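PDB 5F1S: polymeric Immunoglobulin Receptor from Oncorhynchus mykiss, which binds polymeric immunoglobulins and probably carries them across mucosal epithelia, its ectodomain forming the secretory component. Local coordinates for residues Met64-Asp67 with Val72-Val75; Cys20-Gln25 with Tyr29-Cys34; Glu79-Asp84 with Tyr135-Arg140; Glu12-Met17 with Leu175-Thr180. All blocks are in the same frame, centred on the assembly; numbering follows the deposited sequence.

Contact 1: Met64-Asp67 with Val72-Val75; sequences MFDD and VFTV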
loop_
_atom_site.group_PDB
_atom_site.type_symbol
_atom_site.label_atom_id
_atom_site.label_comp_id
_atom_site.label_asym_id
_atom_site.label_seq_id
_atom_site.Cartn_x
_atom_site.Cartn_y
_atom_site.Cartn_z
ATOM N N MET A 64 11.309 13.269 -8.880
ATOM C CA MET A 64 11.080 14.482 -8.096
ATOM C C MET A 64 10.335 15.494 -8.945
ATOM O O MET A 64 10.649 15.662 -10.122
ATOM C CB MET A 64 12.467 15.065 -7.660
ATOM C CG MET A 64 12.545 16.535 -7.386
ATOM S SD MET A 64 12.031 16.823 -5.722
ATOM C CE MET A 64 13.376 16.142 -4.686
ATOM N N PHE A 65 9.344 16.156 -8.365
ATOM C CA PHE A 65 8.649 17.247 -9.028
ATOM C C PHE A 65 8.437 18.360 -8.014
ATOM O O PHE A 65 7.576 18.240 -7.130
ATOM C CB PHE A 65 7.302 16.810 -9.587
ATOM C CG PHE A 65 6.447 17.944 -10.100
ATOM C CD1 PHE A 65 6.993 18.878 -10.964
ATOM C CD2 PHE A 65 5.123 18.060 -9.764
ATOM C CE1 PHE A 65 6.218 19.912 -11.479
ATOM C CE2 PHE A 65 4.322 19.112 -10.295
ATOM C CZ PHE A 65 4.903 20.048 -11.119
ATOM N N ASP A 66 9.184 19.443 -8.145
ATOM C CA ASP A 66 8.975 20.617 -7.292
ATOM C C ASP A 66 7.977 21.551 -7.935
ATOM O O ASP A 66 8.124 21.923 -9.124
ATOM C CB ASP A 66 10.308 21.340 -7.035
ATOM C CG ASP A 66 10.180 22.486 -6.033
ATOM O OD1 ASP A 66 9.271 22.459 -5.169
ATOM O OD2 ASP A 66 11.032 23.404 -6.107
ATOM N N ASP A 67 6.966 21.952 -7.150
ATOM C CA ASP A 67 5.892 22.829 -7.601
ATOM C C ASP A 67 5.848 24.047 -6.679
ATOM O O ASP A 67 5.081 24.101 -5.705
ATOM C CB ASP A 67 4.549 22.104 -7.663
ATOM C CG ASP A 67 3.444 22.969 -8.239
ATOM O OD1 ASP A 67 3.622 24.208 -8.288
ATOM O OD2 ASP A 67 2.392 22.417 -8.595
ATOM N N VAL A 72 5.102 22.640 -2.529
ATOM C CA VAL A 72 5.317 21.230 -2.240
ATOM C C VAL A 72 6.202 20.670 -3.337
ATOM O O VAL A 72 6.054 21.028 -4.511
ATOM C CB VAL A 72 3.981 20.476 -2.131
ATOM C CG1 VAL A 72 3.132 20.622 -3.413
ATOM C CG2 VAL A 72 4.183 18.975 -1.771
ATOM N N PHE A 73 7.109 19.794 -2.964
ATOM C CA PHE A 73 7.739 18.920 -3.943
ATOM C C PHE A 73 7.338 17.489 -3.643
ATOM O O PHE A 73 7.233 17.096 -2.487
ATOM C CB PHE A 73 9.268 19.115 -4.011
ATOM C CG PHE A 73 10.077 18.805 -2.744
ATOM C CD1 PHE A 73 10.291 19.791 -1.778
ATOM C CD2 PHE A 73 10.712 17.575 -2.583
ATOM C CE1 PHE A 73 11.115 19.548 -0.660
ATOM C CE2 PHE A 73 11.538 17.319 -1.464
ATOM C CZ PHE A 73 11.741 18.310 -0.510
ATOM N N THR A 74 7.068 16.734 -4.703
ATOM C CA THR A 74 6.536 15.391 -4.601
ATOM C C THR A 74 7.618 14.426 -5.055
ATOM O O THR A 74 8.218 14.607 -6.131
ATOM C CB THR A 74 5.293 15.266 -5.482
ATOM O OG1 THR A 74 4.336 16.258 -5.106
ATOM C CG2 THR A 74 4.609 13.897 -5.320
ATOM N N VAL A 75 7.884 13.412 -4.224
ATOM C CA VAL A 75 8.867 12.398 -4.529
ATOM C C VAL A 75 8.128 11.090 -4.784
ATOM O O VAL A 75 7.303 10.679 -3.980
ATOM C CB VAL A 75 9.892 12.254 -3.394
ATOM C CG1 VAL A 75 10.874 11.152 -3.737
ATOM C CG2 VAL A 75 10.641 13.569 -3.149
HETATM O O HOH W 1 4.765 18.662 -6.287
#
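Met-64 reaches over the strand gap to the Phe-73 ring: its SD lies 3.5 Å from Phe-73 CD2. Measured to the ring centroid, the sulfur stands 58° off the normal, an oblique Met-aromatic contact. Two bends in the Met-64 chain, at chi2 and chi3, carry the terminal CE onward to Val-75 CG2 at 4.1 Å. On the same face of the sheet, Asp-66 OD1 rests against Phe-73 CB (3.5 Å), its carboxylate nearly perpendicular to the ring. Phe-73 holds its CG between backbone N and carbonyl carbon (chi1 62°), which brings the CD2 side of the ring to Met-64 SD.

The backbone sets this pairing. Phe-65 and Thr-74 form an antiparallel hydrogen-bonded pair, with Phe-65 N to Thr-74 O and Thr-74 N to Phe-65 O both 2.9 Å; Asp-67 N to Val-72 O repeats that length, whereas the return bond from Val-72 N to Asp-67 O is weak. On the other face a water donates to Phe-65 O and Val-72 O and accepts from Thr-74 OG1 at 2.7 Å. The segment axes run at 168°, as expected of an antiparallel hairpin.

Asp-66 is anchored from outside by Tyr-22 OH and a salt bridge to Lys-31. This is the D-E hairpin of the first immunoglobulin domain: strand 62-67 is the sheet edge, strand 72-77 bonds next to strand 16-22, and Phe-73 and Val-75 face strand 31-35 of the opposing sheet.

Contact 2: Cys20-Gln25 with Tyr29-Cys34; sequences CHYGPQ and YVKYWC
Lys-31 lays its CE over one face of the Tyr-22 ring, 3.6 Å from the centroid and 18° off the normal, which defines a CH-pi contact. The nearest ring atom is Tyr-22 CZ, 3.5 Å from Lys-31 CE, so the methylene sits toward the phenol end of the ring. Lys-31 NZ lies 4.4 Å from the same centroid but off-centre, adding a cation-pi component.

Conformation explains both. The Lys-31 chain folds at chi2 (-53°) and again at chi4, which turns the ammonium back toward the preceding loop, where NZ donates to Tyr-29 O at 2.8 Å. Tyr-22 CG stands between the backbone N and the carbonyl carbon (chi1 52°), which turns the ring in toward Lys-31, and the two side chains cross at about a right angle. NZ also donates to Tyr-26 O and forms a salt bridge with Asp-66, an acid shared with Tyr-22 OH.

Farther inward, Cys-20 SG approaches Trp-33 CZ3 at 3.9 Å, oblique to the indole. Near the loop, Gln-25 O meets the edge of the Tyr-29 ring in its plane, 3.5 Å from CE1.

Strands 16-22 and 31-35 belong to the two facing sheets of the domain, B and C of the V-type sandwich. Cys-20 pins the first to strand 86-92 through its disulfide with Cys-90, and Trp-33 touches Leu-45 and Val-46 of strand 43-47, and Tyr-88 and Cys-90 of strand 86-92.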
loop_
_atom_site.group_PDB
_atom_site.type_symbol
_atom_site.label_atom_id
_atom_site.label_comp_id
_atom_site.label_asym_id
_atom_site.label_seq_id
_atom_site.Cartn_x
_atom_site.Cartn_y
_atom_site.Cartn_z
ATOM N N CYS A 20 6.381 16.639 0.112
ATOM C CA CYS A 20 7.261 17.381 0.993
ATOM C C CYS A 20 6.823 18.830 0.907
ATOM O O CYS A 20 7.214 19.538 -0.038
ATOM C CB CYS A 20 8.720 17.237 0.565
ATOM S SG CYS A 20 9.417 15.537 0.661
ATOM N N HIS A 21 6.035 19.266 1.882
ATOM C CA HIS A 21 5.508 20.621 1.901
ATOM C C HIS A 21 6.523 21.546 2.572
ATOM O O HIS A 21 7.239 21.158 3.493
ATOM C CB HIS A 21 4.153 20.716 2.618
ATOM C CG HIS A 21 2.998 20.186 1.806
ATOM N ND1 HIS A 21 2.237 20.972 0.958
ATOM C CD2 HIS A 21 2.502 18.941 1.706
ATOM C CE1 HIS A 21 1.310 20.223 0.384
ATOM N NE2 HIS A 21 1.441 18.993 0.842
ATOM N N TYR A 22 6.597 22.778 2.087
ATOM C CA TYR A 22 7.599 23.684 2.627
ATOM C C TYR A 22 7.061 25.102 2.693
ATOM O O TYR A 22 6.111 25.474 2.005
ATOM C CB TYR A 22 8.874 23.672 1.810
ATOM C CG TYR A 22 8.699 23.895 0.345
ATOM C CD1 TYR A 22 8.711 25.177 -0.186
ATOM C CD2 TYR A 22 8.533 22.831 -0.534
ATOM C CE1 TYR A 22 8.600 25.392 -1.570
ATOM C CE2 TYR A 22 8.387 23.041 -1.936
ATOM C CZ TYR A 22 8.445 24.342 -2.423
ATOM O OH TYR A 22 8.386 24.587 -3.781
ATOM N N GLY A 23 7.696 25.891 3.539
ATOM C CA GLY A 23 7.256 27.244 3.747
ATOM C C GLY A 23 7.565 28.106 2.539
ATOM O O GLY A 23 8.460 27.804 1.741
ATOM N N PRO A 24 6.839 29.213 2.388
ATOM C CA PRO A 24 6.964 30.011 1.163
ATOM C C PRO A 24 8.352 30.597 0.947
ATOM O O PRO A 24 8.659 30.985 -0.183
ATOM C CB PRO A 24 5.905 31.118 1.357
ATOM C CG PRO A 24 5.760 31.224 2.762
ATOM C CD PRO A 24 5.903 29.834 3.328
ATOM N N GLN A 25 9.216 30.619 1.958
ATOM C CA GLN A 25 10.585 31.088 1.765
ATOM C C GLN A 25 11.385 30.207 0.825
ATOM O O GLN A 25 12.400 30.644 0.280
ATOM C CB GLN A 25 11.312 31.116 3.090
ATOM C CG GLN A 25 10.676 32.013 4.090
ATOM C CD GLN A 25 9.795 31.261 5.089
ATOM O OE1 GLN A 25 9.271 30.162 4.817
ATOM N NE2 GLN A 25 9.644 31.855 6.272
ATOM N N TYR A 29 14.688 27.371 -3.996
ATOM C CA TYR A 29 15.874 26.605 -3.693
ATOM C C TYR A 29 15.766 25.190 -4.253
ATOM O O TYR A 29 14.669 24.679 -4.453
ATOM C CB TYR A 29 16.092 26.516 -2.178
ATOM C CG TYR A 29 16.439 27.858 -1.568
ATOM C CD1 TYR A 29 15.443 28.752 -1.161
ATOM C CD2 TYR A 29 17.731 28.226 -1.452
ATOM C CE1 TYR A 29 15.772 30.005 -0.604
ATOM C CE2 TYR A 29 18.076 29.482 -0.896
ATOM C CZ TYR A 29 17.083 30.330 -0.466
ATOM O OH TYR A 29 17.381 31.560 0.064
ATOM N N VAL A 30 16.911 24.544 -4.421
ATOM C CA VAL A 30 16.925 23.163 -4.889
ATOM C C VAL A 30 16.335 22.266 -3.800
ATOM O O VAL A 30 16.610 22.449 -2.601
ATOM C CB VAL A 30 18.342 22.737 -5.257
ATOM C CG1 VAL A 30 18.409 21.262 -5.637
ATOM C CG2 VAL A 30 18.879 23.664 -6.377
ATOM N N LYS A 31 15.501 21.324 -4.214
ATOM C CA LYS A 31 14.904 20.349 -3.302
ATOM C C LYS A 31 15.590 19.008 -3.496
ATOM O O LYS A 31 16.054 18.675 -4.597
ATOM C CB LYS A 31 13.393 20.204 -3.559
ATOM C CG LYS A 31 12.625 21.530 -3.697
ATOM C CD LYS A 31 12.893 22.457 -2.486
ATOM C CE LYS A 31 11.894 23.652 -2.479
ATOM N NZ LYS A 31 12.007 24.509 -3.713
ATOM N N TYR A 32 15.644 18.219 -2.431
ATOM C CA TYR A 32 16.289 16.924 -2.539
ATOM C C TYR A 32 15.599 15.903 -1.640
ATOM O O TYR A 32 14.796 16.242 -0.769
ATOM C CB TYR A 32 17.804 17.013 -2.253
ATOM C CG TYR A 32 18.195 17.374 -0.850
ATOM C CD1 TYR A 32 18.521 16.393 0.063
ATOM C CD2 TYR A 32 18.275 18.704 -0.444
ATOM C CE1 TYR A 32 18.913 16.745 1.383
ATOM C CE2 TYR A 32 18.645 19.052 0.860
ATOM C CZ TYR A 32 18.974 18.058 1.748
ATOM O OH TYR A 32 19.343 18.375 3.026
ATOM N N TRP A 33 15.885 14.640 -1.934
ATOM C CA TRP A 33 15.342 13.478 -1.234
ATOM C C TRP A 33 16.519 12.607 -0.835
ATOM O O TRP A 33 17.316 12.220 -1.695
ATOM C CB TRP A 33 14.381 12.721 -2.142
ATOM C CG TRP A 33 13.750 11.509 -1.619
ATOM C CD1 TRP A 33 13.952 10.216 -2.039
ATOM C CD2 TRP A 33 12.752 11.450 -0.606
ATOM N NE1 TRP A 33 13.152 9.368 -1.337
ATOM C CE2 TRP A 33 12.356 10.105 -0.491
ATOM C CE3 TRP A 33 12.121 12.414 0.180
ATOM C CZ2 TRP A 33 11.402 9.686 0.427
ATOM C CZ3 TRP A 33 11.146 12.009 1.067
ATOM C CH2 TRP A 33 10.801 10.651 1.193
ATOM N N CYS A 34 16.634 12.323 0.469
ATOM C CA CYS A 34 17.812 11.729 1.089
ATOM C C CYS A 34 17.395 10.410 1.755
ATOM O O CYS A 34 16.286 10.313 2.261
ATOM C CB CYS A 34 18.420 12.692 2.173
ATOM S SG CYS A 34 20.228 12.894 1.990
#

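Contact 3: Glu79-Asp84 with Tyr135-Arg140; sequences ELQKED and YSQGYR
Gln-81 and Gln-137 pair their side-chain amides reciprocally. Gln-137 NE2 donates to Gln-81 OE1 (2.9 Å, 163° at the hydrogen), and Gln-81 NE2 answers by donating to Gln-137 OE1 (3.0 Å, 159°). Both bonds are close to straight, and each acceptor lies near the plane of the donating amide; the two planes are nevertheless twisted 34° from one another. The extended Gln-137 chain spans the gap, while Gln-81 bends at chi2 to meet it.

An accounting of polar atoms shows how the pair is oriented. Gln-81 NE2 spends its second hydrogen on Glu-79 O, at 2.9 Å and well above that carbonyl plane, so both of its N-H groups have acceptors. The Gln-81 backbone is tied as well: its N donates to Asp-84 OD2 (2.8 Å), and its O accepts from Asp-84 N (2.7 Å), closing the short 3-10 turn. Gln-137 OE1 has a further neighbour, a water at 2.6 Å that also lies 3.1 Å from Glu-79 OE1 and makes a weak link to Arg-140 NH1. Glu-79 and Arg-140 carry opposite charges, yet their nearest charged atoms, Glu-79 OE1 and Arg-140 NH2, remain 4.9 Å apart, and the water links between them are weak or doubtful.

The chemistry implies a directional joint between the two immunoglobulin domains. Since the bond to Glu-79 O identifies the nitrogen of Gln-81, complementarity then settles which end of Gln-137 is oxygen. Neutral amides supply the direct link, while the nearby opposite charges stay out of direct contact.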
loop_
_atom_site.group_PDB
_atom_site.type_symbol
_atom_site.label_atom_id
_atom_site.label_comp_id
_atom_site.label_asym_id
_atom_site.label_seq_id
_atom_site.Cartn_x
_atom_site.Cartn_y
_atom_site.Cartn_z
ATOM N N GLU A 79 8.177 0.663 -7.584
ATOM C CA GLU A 79 8.606 -0.731 -7.529
ATOM C C GLU A 79 9.473 -0.976 -6.293
ATOM O O GLU A 79 10.566 -1.547 -6.356
ATOM C CB GLU A 79 9.361 -1.131 -8.798
ATOM C CG GLU A 79 8.730 -0.678 -10.114
ATOM C CD GLU A 79 7.873 -1.728 -10.769
ATOM O OE1 GLU A 79 7.570 -2.757 -10.125
ATOM O OE2 GLU A 79 7.503 -1.525 -11.943
ATOM N N LEU A 80 8.965 -0.553 -5.141
ATOM C CA LEU A 80 9.767 -0.614 -3.934
ATOM C C LEU A 80 10.098 -2.051 -3.570
ATOM O O LEU A 80 9.231 -2.924 -3.606
ATOM C CB LEU A 80 9.025 0.044 -2.778
ATOM C CG LEU A 80 9.083 1.566 -2.850
ATOM C CD1 LEU A 80 8.025 2.161 -1.927
ATOM C CD2 LEU A 80 10.475 2.076 -2.428
ATOM N N GLN A 81 11.338 -2.268 -3.156
ATOM C CA GLN A 81 11.831 -3.569 -2.731
ATOM C C GLN A 81 12.010 -3.604 -1.225
ATOM O O GLN A 81 12.187 -2.582 -0.565
ATOM C CB GLN A 81 13.156 -3.867 -3.441
ATOM C CG GLN A 81 13.020 -3.852 -4.954
ATOM C CD GLN A 81 12.047 -4.867 -5.460
ATOM O OE1 GLN A 81 12.325 -6.060 -5.415
ATOM N NE2 GLN A 81 10.920 -4.416 -5.963
ATOM N N LYS A 82 12.019 -4.812 -0.649
ATOM C CA LYS A 82 12.150 -4.886 0.797
ATOM C C LYS A 82 13.406 -4.154 1.272
ATOM O O LYS A 82 13.411 -3.504 2.321
ATOM C CB LYS A 82 12.186 -6.343 1.246
ATOM C CG LYS A 82 12.155 -6.451 2.765
ATOM C CD LYS A 82 12.062 -7.865 3.279
ATOM C CE LYS A 82 12.033 -7.825 4.832
ATOM N NZ LYS A 82 11.964 -9.187 5.420
ATOM N N GLU A 83 14.481 -4.257 0.513
ATOM C CA GLU A 83 15.726 -3.620 0.920
ATOM C C GLU A 83 15.651 -2.090 0.823
ATOM O O GLU A 83 16.550 -1.407 1.347
ATOM C CB GLU A 83 16.876 -4.173 0.081
ATOM C CG GLU A 83 16.757 -3.952 -1.413
ATOM C CD GLU A 83 16.092 -5.122 -2.183
ATOM O OE1 GLU A 83 15.313 -5.944 -1.580
ATOM O OE2 GLU A 83 16.359 -5.189 -3.421
ATOM N N ASP A 84 14.596 -1.542 0.198
ATOM C CA ASP A 84 14.358 -0.088 0.208
ATOM C C ASP A 84 13.795 0.422 1.537
ATOM O O ASP A 84 13.713 1.644 1.756
ATOM C CB ASP A 84 13.422 0.309 -0.955
ATOM C CG ASP A 84 14.036 0.091 -2.296
ATOM O OD1 ASP A 84 15.235 0.419 -2.439
ATOM O OD2 ASP A 84 13.341 -0.366 -3.238
ATOM N N TYR A 135 -1.600 -8.103 -2.596
ATOM C CA TYR A 135 -0.434 -8.911 -2.289
ATOM C C TYR A 135 0.827 -8.351 -2.922
ATOM O O TYR A 135 0.772 -7.618 -3.903
ATOM C CB TYR A 135 -0.640 -10.363 -2.726
ATOM C CG TYR A 135 -0.903 -10.546 -4.170
ATOM C CD1 TYR A 135 0.145 -10.571 -5.091
ATOM C CD2 TYR A 135 -2.172 -10.694 -4.633
ATOM C CE1 TYR A 135 -0.099 -10.764 -6.429
ATOM C CE2 TYR A 135 -2.434 -10.876 -5.988
ATOM C CZ TYR A 135 -1.378 -10.927 -6.868
ATOM O OH TYR A 135 -1.633 -11.116 -8.203
ATOM N N SER A 136 1.960 -8.656 -2.295
ATOM C CA SER A 136 3.258 -8.162 -2.720
ATOM C C SER A 136 3.808 -9.013 -3.866
ATOM O O SER A 136 3.303 -10.111 -4.176
ATOM C CB SER A 136 4.246 -8.146 -1.572
ATOM O OG SER A 136 4.517 -9.452 -1.092
ATOM N N GLN A 137 4.890 -8.505 -4.461
ATOM C CA GLN A 137 5.301 -8.980 -5.791
ATOM C C GLN A 137 5.647 -10.451 -5.795
ATOM O O GLN A 137 5.486 -11.122 -6.822
ATOM C CB GLN A 137 6.516 -8.203 -6.330
ATOM C CG GLN A 137 7.728 -8.409 -5.497
ATOM C CD GLN A 137 8.886 -7.478 -5.838
ATOM O OE1 GLN A 137 8.680 -6.389 -6.379
ATOM N NE2 GLN A 137 10.105 -7.891 -5.480
ATOM N N GLY A 138 6.116 -10.971 -4.676
ATOM C CA GLY A 138 6.536 -12.349 -4.646
ATOM C C GLY A 138 5.413 -13.349 -4.704
ATOM O O GLY A 138 5.702 -14.552 -4.779
ATOM N N TYR A 139 4.152 -12.908 -4.615
ATOM C CA TYR A 139 3.015 -13.817 -4.652
ATOM C C TYR A 139 2.296 -13.827 -5.992
ATOM O O TYR A 139 1.228 -14.440 -6.118
ATOM C CB TYR A 139 2.046 -13.467 -3.505
ATOM C CG TYR A 139 2.710 -13.757 -2.164
ATOM C CD1 TYR A 139 2.807 -15.046 -1.699
ATOM C CD2 TYR A 139 3.292 -12.756 -1.400
ATOM C CE1 TYR A 139 3.431 -15.346 -0.512
ATOM C CE2 TYR A 139 3.930 -13.037 -0.216
ATOM C CZ TYR A 139 3.985 -14.345 0.233
ATOM O OH TYR A 139 4.615 -14.670 1.403
ATOM N N ARG A 140 2.856 -13.175 -7.007
ATOM C CA ARG A 140 2.147 -13.071 -8.280
ATOM C C ARG A 140 1.782 -14.442 -8.852
ATOM O O ARG A 140 0.685 -14.621 -9.401
ATOM C CB ARG A 140 2.988 -12.270 -9.274
ATOM C CG ARG A 140 2.891 -10.776 -9.009
ATOM C CD ARG A 140 3.913 -9.961 -9.737
ATOM N NE ARG A 140 3.723 -8.549 -9.427
ATOM C CZ ARG A 140 4.664 -7.621 -9.528
ATOM N NH1 ARG A 140 5.897 -7.956 -9.928
ATOM N NH2 ARG A 140 4.371 -6.366 -9.201
HETATM O O HOH W 2 5.468 -3.874 -9.663
HETATM O O HOH W 3 7.838 -5.566 -8.730
#

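Contact 4: Glu12-Met17 with Leu175-Thr180; sequences EGRSVM and LTKAFT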
loop_
_atom_site.group_PDB
_atom_site.type_symbol
_atom_site.label_atom_id
_atom_site.label_comp_id
_atom_site.label_asym_id
_atom_site.label_seq_id
_atom_site.Cartn_x
_atom_site.Cartn_y
_atom_site.Cartn_z
ATOM N N GLU A 12 5.666 -4.840 -1.138
ATOM C CA GLU A 12 6.768 -4.888 -2.093
ATOM C C GLU A 12 6.246 -4.907 -3.518
ATOM O O GLU A 12 5.311 -5.633 -3.850
ATOM C CB GLU A 12 7.628 -6.128 -1.842
ATOM C CG GLU A 12 8.952 -6.103 -2.545
ATOM C CD GLU A 12 9.845 -7.307 -2.203
ATOM O OE1 GLU A 12 9.290 -8.427 -2.111
ATOM O OE2 GLU A 12 11.077 -7.131 -2.050
ATOM N N GLY A 13 6.830 -4.053 -4.353
ATOM C CA GLY A 13 6.395 -3.902 -5.719
ATOM C C GLY A 13 5.561 -2.670 -5.999
ATOM O O GLY A 13 5.471 -2.266 -7.153
ATOM N N ARG A 14 4.913 -2.098 -4.992
ATOM C CA ARG A 14 4.093 -0.922 -5.152
ATOM C C ARG A 14 4.945 0.347 -5.126
ATOM O O ARG A 14 6.146 0.345 -4.845
ATOM C CB ARG A 14 3.046 -0.829 -4.032
ATOM C CG ARG A 14 1.981 -1.978 -3.875
ATOM C CD ARG A 14 1.084 -2.077 -5.011
ATOM N NE ARG A 14 -0.266 -2.629 -4.688
ATOM C CZ ARG A 14 -0.514 -3.916 -4.415
ATOM N NH1 ARG A 14 0.453 -4.815 -4.334
ATOM N NH2 ARG A 14 -1.746 -4.322 -4.220
ATOM N N SER A 15 4.292 1.445 -5.460
ATOM C CA SER A 15 4.921 2.758 -5.543
ATOM C C SER A 15 4.410 3.612 -4.404
ATOM O O SER A 15 3.322 3.363 -3.884
ATOM C CB SER A 15 4.566 3.426 -6.873
ATOM O OG SER A 15 5.120 2.670 -7.922
ATOM N N VAL A 16 5.174 4.650 -4.033
ATOM C CA VAL A 16 4.682 5.672 -3.122
ATOM C C VAL A 16 4.857 7.049 -3.747
ATOM O O VAL A 16 5.771 7.286 -4.533
ATOM C CB VAL A 16 5.365 5.646 -1.737
ATOM C CG1 VAL A 16 5.042 4.331 -0.998
ATOM C CG2 VAL A 16 6.857 5.855 -1.845
ATOM N N MET A 17 3.963 7.946 -3.366
ATOM C CA MET A 17 3.977 9.341 -3.791
ATOM C C MET A 17 3.975 10.160 -2.513
ATOM O O MET A 17 2.988 10.116 -1.773
ATOM C CB MET A 17 2.761 9.687 -4.662
ATOM C CG MET A 17 2.741 11.129 -5.072
ATOM S SD MET A 17 1.170 11.493 -6.021
ATOM C CE MET A 17 0.001 11.438 -4.778
ATOM N N LEU A 175 -3.309 -11.022 -11.322
ATOM C CA LEU A 175 -2.009 -11.593 -11.633
ATOM C C LEU A 175 -0.855 -10.643 -11.377
ATOM O O LEU A 175 0.290 -11.018 -11.618
ATOM C CB LEU A 175 -1.932 -12.051 -13.096
ATOM C CG LEU A 175 -3.015 -13.077 -13.471
ATOM C CD1 LEU A 175 -2.963 -13.341 -14.979
ATOM C CD2 LEU A 175 -2.847 -14.374 -12.679
ATOM N N THR A 176 -1.109 -9.457 -10.872
ATOM C CA THR A 176 -0.015 -8.532 -10.621
ATOM C C THR A 176 0.001 -7.956 -9.205
ATOM O O THR A 176 1.085 -7.847 -8.620
ATOM C CB THR A 176 -0.063 -7.404 -11.648
ATOM O OG1 THR A 176 0.916 -6.432 -11.291
ATOM C CG2 THR A 176 -1.376 -6.731 -11.676
ATOM N N LYS A 177 -1.174 -7.649 -8.620
ATOM C CA LYS A 177 -1.234 -6.850 -7.383
ATOM C C LYS A 177 -2.333 -7.263 -6.414
ATOM O O LYS A 177 -2.226 -6.926 -5.239
ATOM C CB LYS A 177 -1.488 -5.346 -7.692
ATOM C CG LYS A 177 -0.535 -4.637 -8.575
ATOM C CD LYS A 177 -0.831 -3.129 -8.558
ATOM C CE LYS A 177 -2.255 -2.761 -8.991
ATOM N NZ LYS A 177 -2.418 -1.261 -9.079
ATOM N N ALA A 178 -3.441 -7.849 -6.873
ATOM C CA ALA A 178 -4.628 -7.961 -6.046
ATOM C C ALA A 178 -5.496 -9.061 -6.590
ATOM O O ALA A 178 -5.496 -9.325 -7.798
ATOM C CB ALA A 178 -5.457 -6.671 -6.022
ATOM N N PHE A 179 -6.253 -9.696 -5.693
ATOM C CA PHE A 179 -7.333 -10.566 -6.135
ATOM C C PHE A 179 -8.590 -10.189 -5.388
ATOM O O PHE A 179 -8.524 -9.780 -4.233
ATOM C CB PHE A 179 -6.961 -12.077 -5.979
ATOM C CG PHE A 179 -6.676 -12.572 -4.557
ATOM C CD1 PHE A 179 -7.654 -13.232 -3.823
ATOM C CD2 PHE A 179 -5.418 -12.486 -4.022
ATOM C CE1 PHE A 179 -7.387 -13.740 -2.572
ATOM C CE2 PHE A 179 -5.134 -13.000 -2.763
ATOM C CZ PHE A 179 -6.121 -13.639 -2.038
ATOM N N THR A 180 -9.714 -10.204 -6.087
ATOM C CA THR A 180 -11.000 -9.841 -5.501
ATOM C C THR A 180 -11.805 -11.102 -5.264
ATOM O O THR A 180 -11.811 -12.016 -6.094
ATOM C CB THR A 180 -11.789 -8.894 -6.405
ATOM O OG1 THR A 180 -11.986 -9.517 -7.680
ATOM C CG2 THR A 180 -11.009 -7.612 -6.617
#
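Arg-14 NH2 donates to the backbone carbonyl of Lys-177, with NH2 and Lys-177 O 2.8 Å apart. It is the shortest approach between the segments, but not an ideal one: the angle at the hydrogen is 132°, and the oxygen lies 33° out of the guanidinium plane, while the donor sits above the carbonyl plane. The skew goes with the second feature, Lys-177 CB lying over one face of the guanidinium, offset toward its rim and 3.6 Å from NH2. Farther out along the lysine, Lys-177 CD runs beside Arg-14 NE at 3.9 Å, so the aliphatic part of the lysine follows the arginine head obliquely. The ammonium stays apart, with Lys-177 NZ 5.1 Å from Arg-14 NE and no contact between the like charges.

A bend at chi2 (-65°) directs the Arg-14 chain from its loop toward the second domain. There the head serves two carbonyls, because NH1 donates to Tyr-135 O while NH2 holds Lys-177 O. The receiving loop is itself ordered by Asp-174 OD1, which accepts from the backbone N of Thr-176, Lys-177 and Ala-178. Alongside, Thr-176 O accepts Arg-140 NE, and in the first domain Gly-13 N is bonded to Leu-80 O, fixing the loop that bears Arg-14.

A long arginine from one loop that bonds main-chain oxygens of another is consistent with an interface between tandem V-type immunoglobulin domains: the loop leading into strand 16-22 of the first is tied to the loop leading into strand 178-183 of the second.

In the fold
Contacts 1 and 2 belong to the first domain and lie about 8 Å apart, centre to centre; contacts 3 and 4, at the same spacing, join the two domains. Contact 2 is buried, contacts 1 and 3 partly so, and contact 4 lies at the surface. Contact 1 pairs neighbouring strands of one sheet through backbone bonds, whereas contact 2 crosses between sheets through aromatic, cationic and sulfur contacts. Contacts 3 and 4 bury less surface and rely on polar side chains from loops, amide to amide or guanidinium to carbonyl. Strand 16-22 carries Cys-20 and Tyr-22 of contact 2 and borders strand 72-77 of contact 1; the loop just before it carries Arg-14 of contact 4.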